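PDB 6IUQ: prolyl 4-hydroxylase from Phytophthora capsici LT1534, which probably hydroxylates prolyl residues of protein substrates as an iron(II)- and 2-oxoglutarate-dependent oxygenase with a double-stranded beta-helix core. Local coordinates for residues A[22-26]-A[27-31]; A[105-108]-A[109-112]; A[249-252]-A[253-256]. All coordinates share one frame; numbering follows the deposited sequence.

Interaction 1 (A[22-26]-A[27-31]); sequences NKISK and EVCDQ
S25, just ahead of helix 26-35, turns its hydroxyl back to the amide of V28: V28 N to S25 OG is 3.2 Å, with a nearly straight N-H...O angle of 166°. This is a worked example of an N-cap, in which a side chain supplies an acceptor to an amide at the helix start. The torsion responsible sets OG between the backbone N and the carbonyl carbon (chi1 66°), where it also meets the CG2 methyl of V28. Two i to i+4 bonds carry the turn onward, C29 N to S25 O at 2.9 Å and D30 N to K26 O at 2.8 Å. On the outer side the K26 chain, bent at chi2, lays its CE 3.4 Å from D30 OD2, while its NZ forms a weak salt bridge with D30 OD1 at 3.5 Å. Inward, I24 CG2 touches C29 SG. I24 itself is the centre of an inverse gamma turn, the kink that ends the helix 17-23 and presents S25 to the next one. The inner side chains are shared between two neighbours: I24 and C29 pack on helix 118-126, whereas I24 and V28 also lean on strand 37-40.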
# COMPACT_ATOMS: atom_id res chain seq x y z
N ASN A 22 -2.75 -19.59 7.06
CA ASN A 22 -4.09 -19.94 6.57
C ASN A 22 -4.91 -18.71 6.18
O ASN A 22 -5.78 -18.78 5.32
CB ASN A 22 -4.85 -20.76 7.61
CG ASN A 22 -4.23 -22.13 7.84
OD1 ASN A 22 -3.49 -22.64 7.00
ND2 ASN A 22 -4.52 -22.72 8.99
N LYS A 23 -4.65 -17.57 6.81
CA LYS A 23 -5.36 -16.36 6.42
C LYS A 23 -4.95 -15.93 5.02
O LYS A 23 -5.77 -15.43 4.27
CB LYS A 23 -5.11 -15.22 7.40
CG LYS A 23 -5.83 -15.39 8.70
CD LYS A 23 -7.32 -15.31 8.47
CE LYS A 23 -8.05 -15.17 9.79
NZ LYS A 23 -9.44 -14.70 9.53
N ILE A 24 -3.69 -16.15 4.66
CA ILE A 24 -3.25 -15.81 3.32
C ILE A 24 -3.54 -16.96 2.36
O ILE A 24 -2.64 -17.69 1.94
CB ILE A 24 -1.75 -15.44 3.27
CG1 ILE A 24 -1.40 -14.48 4.41
CG2 ILE A 24 -1.41 -14.78 1.93
CD1 ILE A 24 -2.28 -13.24 4.42
N SER A 25 -4.81 -17.09 2.02
CA SER A 25 -5.32 -18.25 1.28
C SER A 25 -5.26 -18.07 -0.22
O SER A 25 -4.97 -16.98 -0.72
CB SER A 25 -6.77 -18.52 1.69
OG SER A 25 -7.61 -17.46 1.28
N LYS A 26 -5.52 -19.16 -0.93
CA LYS A 26 -5.66 -19.16 -2.39
C LYS A 26 -6.68 -18.11 -2.86
O LYS A 26 -6.44 -17.38 -3.82
CB LYS A 26 -6.07 -20.55 -2.87
CG LYS A 26 -6.56 -20.63 -4.30
CD LYS A 26 -5.42 -20.35 -5.25
CE LYS A 26 -5.77 -20.75 -6.68
NZ LYS A 26 -4.61 -20.43 -7.56
N GLU A 27 -7.80 -18.03 -2.17
CA GLU A 27 -8.85 -17.08 -2.52
C GLU A 27 -8.40 -15.63 -2.33
O GLU A 27 -8.66 -14.77 -3.17
CB GLU A 27 -10.10 -17.34 -1.68
CG GLU A 27 -10.57 -18.81 -1.72
CD GLU A 27 -10.02 -19.65 -0.56
OE1 GLU A 27 -10.70 -19.71 0.50
OE2 GLU A 27 -8.93 -20.26 -0.70
N VAL A 28 -7.73 -15.39 -1.21
CA VAL A 28 -7.17 -14.08 -0.91
C VAL A 28 -6.16 -13.70 -2.00
O VAL A 28 -6.22 -12.60 -2.56
CB VAL A 28 -6.52 -14.08 0.51
CG1 VAL A 28 -5.47 -12.97 0.67
CG2 VAL A 28 -7.61 -13.96 1.58
N CYS A 29 -5.27 -14.62 -2.35
CA CYS A 29 -4.28 -14.36 -3.39
C CYS A 29 -4.92 -14.15 -4.75
O CYS A 29 -4.46 -13.30 -5.52
CB CYS A 29 -3.25 -15.48 -3.45
SG CYS A 29 -2.17 -15.50 -1.99
N ASP A 30 -5.98 -14.89 -5.07
CA ASP A 30 -6.65 -14.70 -6.35
C ASP A 30 -7.29 -13.31 -6.42
O ASP A 30 -7.33 -12.70 -7.49
CB ASP A 30 -7.73 -15.76 -6.60
CG ASP A 30 -7.15 -17.15 -6.84
OD1 ASP A 30 -5.94 -17.26 -7.15
OD2 ASP A 30 -7.93 -18.13 -6.72
N GLN A 31 -7.81 -12.83 -5.29
CA GLN A 31 -8.40 -11.50 -5.27
C GLN A 31 -7.33 -10.42 -5.42
O GLN A 31 -7.53 -9.44 -6.14
CB GLN A 31 -9.19 -11.26 -3.99
CG GLN A 31 -10.16 -10.09 -4.16
CD GLN A 31 -10.84 -9.64 -2.89
OE1 GLN A 31 -11.58 -10.41 -2.25
NE2 GLN A 31 -10.60 -8.37 -2.51

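Interaction 2 (A[105-108]-A[109-112]); sequences TKVP and ELDA
D111 donates its backbone N to V107 O at 2.7 Å, and A112 N follows one step on, meeting P108 O at 2.9 Å. The two bonds approach their acceptors differently: the first arrives nearly along the C=O axis, whereas the second, with its donor tilted 32° from the carbonyl plane, has the straighter N-H...O angle, 166°. The amides of E109 and L110, in the turn that these bonds close, are hydrogen-bonded to the two carboxylate oxygens of E55 from helix 46-61. The carboxylate of E109, bent back at chi2, has its own partner in a salt bridge with R15. Here a helix start is served from elsewhere in the fold: V107 occupies the N-cap position of helix 108-115, proline follows as the first helical residue, and a glutamate from another helix accepts from the amides behind it. A proline suits that place, since the first turn of a helix asks no N-H of it. Packing completes the turn. V107 CG2, placed between its backbone N and carbonyl carbon, lies 3.8 Å from L110 CB, and the CD1 methyl of L110 comes to 4.0 Å from V107 CB, the two branched chains running at a slant to each other. Farther along the turn, A112 CB stands 3.4 Å from P108 O, while L110 and E109 both rest on L52, a residue of the same helix 46-61 that supplies E55.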
# COMPACT_ATOMS: atom_id res chain seq x y z
N THR A 105 16.23 -6.81 18.41
CA THR A 105 16.48 -7.58 19.63
C THR A 105 15.74 -7.01 20.84
O THR A 105 15.49 -7.72 21.81
CB THR A 105 18.00 -7.64 19.93
OG1 THR A 105 18.70 -8.02 18.74
CG2 THR A 105 18.30 -8.64 21.04
N LYS A 106 15.37 -5.73 20.77
CA LYS A 106 14.62 -5.13 21.87
C LYS A 106 13.15 -5.53 21.86
O LYS A 106 12.48 -5.41 22.88
CB LYS A 106 14.72 -3.60 21.83
CG LYS A 106 16.15 -3.08 21.86
CD LYS A 106 16.20 -1.56 21.85
CE LYS A 106 17.64 -1.05 22.03
NZ LYS A 106 18.25 -1.51 23.32
N VAL A 107 12.64 -5.99 20.71
CA VAL A 107 11.20 -6.24 20.55
C VAL A 107 10.88 -7.60 19.94
O VAL A 107 10.68 -7.73 18.72
CB VAL A 107 10.55 -5.13 19.70
CG1 VAL A 107 10.24 -3.90 20.57
CG2 VAL A 107 11.47 -4.74 18.53
N PRO A 108 10.79 -8.63 20.79
CA PRO A 108 10.71 -10.04 20.36
C PRO A 108 9.57 -10.39 19.40
O PRO A 108 9.79 -11.18 18.46
CB PRO A 108 10.52 -10.79 21.70
CG PRO A 108 11.16 -9.92 22.71
CD PRO A 108 10.83 -8.51 22.26
N GLU A 109 8.37 -9.84 19.61
CA GLU A 109 7.28 -10.15 18.70
C GLU A 109 7.50 -9.45 17.36
O GLU A 109 7.17 -10.00 16.31
CB GLU A 109 5.92 -9.75 19.30
CG GLU A 109 5.59 -10.48 20.60
CD GLU A 109 5.72 -12.00 20.48
OE1 GLU A 109 5.32 -12.57 19.43
OE2 GLU A 109 6.23 -12.62 21.44
N LEU A 110 8.04 -8.24 17.38
CA LEU A 110 8.33 -7.56 16.12
C LEU A 110 9.50 -8.25 15.42
O LEU A 110 9.51 -8.33 14.19
CB LEU A 110 8.62 -6.08 16.34
CG LEU A 110 7.39 -5.23 16.68
CD1 LEU A 110 7.80 -3.82 17.12
CD2 LEU A 110 6.42 -5.19 15.50
N ASP A 111 10.46 -8.76 16.19
CA ASP A 111 11.60 -9.47 15.61
C ASP A 111 11.13 -10.77 14.95
O ASP A 111 11.52 -11.08 13.83
CB ASP A 111 12.65 -9.74 16.68
CG ASP A 111 13.97 -10.27 16.10
OD1 ASP A 111 14.11 -10.34 14.85
OD2 ASP A 111 14.88 -10.59 16.90
N ALA A 112 10.29 -11.52 15.65
CA ALA A 112 9.69 -12.73 15.08
C ALA A 112 8.84 -12.42 13.85
O ALA A 112 8.78 -13.22 12.91
CB ALA A 112 8.85 -13.44 16.13

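Interaction 3 (A[249-252]-A[253-256]); sequences SDLA and DWFG
W254 turns one face of its indole over the backbone carbonyl of D250, whose O stands 3.6 Å above the ring plane and over its centre. The nearest ring atom to that oxygen is CD2, where the two rings fuse, with CE3, CG and CE2 only slightly farther away. Around the six-membered ring the contacts are aliphatic: W254 CZ3 meets D250 CB at 4.1 Å, and CH2 meets the CD2 methyl of L251 at 4.2 Å. The L251 carbonyl lies obliquely to the indole, its O 4.2 Å from NE1. The first torsion of W254, with CG anti to the carbonyl carbon and beside the backbone N (chi1 -76°), swings the indole back over the preceding turn.

The D250 carbonyl also takes a hydrogen bond: D253 N donates to D250 O at 2.9 Å, closing a tight turn, but it comes from above the carbonyl plane, 69° out of it and away from the lone pairs. Within the turn the oxygen is gripped by this one amide, while the indole face merely lies against it. D253 then illustrates how a chain enters a helix: at the N-cap position, its extended chi1 (176°) carries OD1 round to the amide of G256, a weak capping bond of 3.4 Å.

The other acid of the turn, D250, is buried and directed elsewhere, its OD2 accepting from T247 N and forming a salt bridge with R260. The bridge links the turn before the helix to a later turn of helix 254-262. W254 also sets its ring edge-to-face with F257. The contact lies at the surface, where the loop that follows strand 224-232 runs into helix 254-262.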
# COMPACT_ATOMS: atom_id res chain seq x y z
N SER A 249 -8.79 -7.72 -31.46
CA SER A 249 -9.92 -8.11 -30.59
C SER A 249 -10.44 -6.95 -29.74
O SER A 249 -11.62 -6.91 -29.38
CB SER A 249 -9.52 -9.25 -29.65
OG SER A 249 -8.57 -10.11 -30.27
N ASP A 250 -9.55 -6.03 -29.38
CA ASP A 250 -9.94 -4.88 -28.58
C ASP A 250 -10.99 -4.03 -29.29
O ASP A 250 -11.86 -3.45 -28.64
CB ASP A 250 -8.74 -4.01 -28.23
CG ASP A 250 -7.78 -4.70 -27.29
OD1 ASP A 250 -8.25 -5.52 -26.46
OD2 ASP A 250 -6.56 -4.43 -27.37
N LEU A 251 -10.90 -3.99 -30.62
CA LEU A 251 -11.79 -3.17 -31.42
C LEU A 251 -13.25 -3.54 -31.19
O LEU A 251 -14.12 -2.69 -31.32
CB LEU A 251 -11.45 -3.31 -32.90
CG LEU A 251 -10.01 -2.96 -33.26
CD1 LEU A 251 -9.86 -2.89 -34.78
CD2 LEU A 251 -9.55 -1.66 -32.60
N ALA A 252 -13.51 -4.80 -30.84
CA ALA A 252 -14.89 -5.25 -30.61
C ALA A 252 -15.16 -5.51 -29.13
O ALA A 252 -16.23 -6.00 -28.77
CB ALA A 252 -15.17 -6.50 -31.42
N ASP A 253 -14.19 -5.17 -28.28
CA ASP A 253 -14.22 -5.48 -26.85
C ASP A 253 -13.27 -4.56 -26.09
O ASP A 253 -12.20 -5.00 -25.64
CB ASP A 253 -13.85 -6.96 -26.59
CG ASP A 253 -13.79 -7.32 -25.09
OD1 ASP A 253 -14.50 -6.69 -24.28
OD2 ASP A 253 -13.02 -8.25 -24.73
N TRP A 254 -13.65 -3.29 -25.95
CA TRP A 254 -12.80 -2.33 -25.24
C TRP A 254 -12.58 -2.70 -23.79
O TRP A 254 -11.58 -2.30 -23.20
CB TRP A 254 -13.39 -0.93 -25.33
CG TRP A 254 -13.14 -0.35 -26.67
CD1 TRP A 254 -14.07 0.06 -27.58
CD2 TRP A 254 -11.86 -0.15 -27.29
NE1 TRP A 254 -13.45 0.51 -28.72
CE2 TRP A 254 -12.09 0.40 -28.57
CE3 TRP A 254 -10.54 -0.37 -26.87
CZ2 TRP A 254 -11.05 0.73 -29.43
CZ3 TRP A 254 -9.52 -0.04 -27.73
CH2 TRP A 254 -9.78 0.50 -29.00
N PHE A 255 -13.52 -3.45 -23.22
CA PHE A 255 -13.43 -3.86 -21.83
C PHE A 255 -12.12 -4.62 -21.60
O PHE A 255 -11.42 -4.37 -20.61
CB PHE A 255 -14.63 -4.72 -21.46
CG PHE A 255 -14.56 -5.30 -20.07
CD1 PHE A 255 -14.81 -4.51 -18.96
CD2 PHE A 255 -14.26 -6.65 -19.89
CE1 PHE A 255 -14.74 -5.05 -17.67
CE2 PHE A 255 -14.20 -7.20 -18.62
CZ PHE A 255 -14.44 -6.39 -17.50
N GLY A 256 -11.78 -5.51 -22.52
CA GLY A 256 -10.57 -6.30 -22.40
C GLY A 256 -9.32 -5.44 -22.37
O GLY A 256 -8.39 -5.69 -21.62

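Overall arrangement
All three interactions illustrate one principle, the opening turn of a helix, met in series along the chain at helices 26-35, 108-115 and 254-262. Their capping differs: a serine hydroxyl in interaction 1, a glutamate from a different helix in interaction 2, an aspartate in interaction 3. None touches another. The centres of interactions 1 and 2 are about 27 Å apart, those of 1 and 3 about 30 Å, and those of 2 and 3 about 51 Å, on opposite sides of the chain's centre. Interaction 1 packs against strand 37-40, an outermost strand of the six-stranded sheet. The iron ligands H156, D158 and H215 lie in none of these segments, which belong to the helical framework round the core.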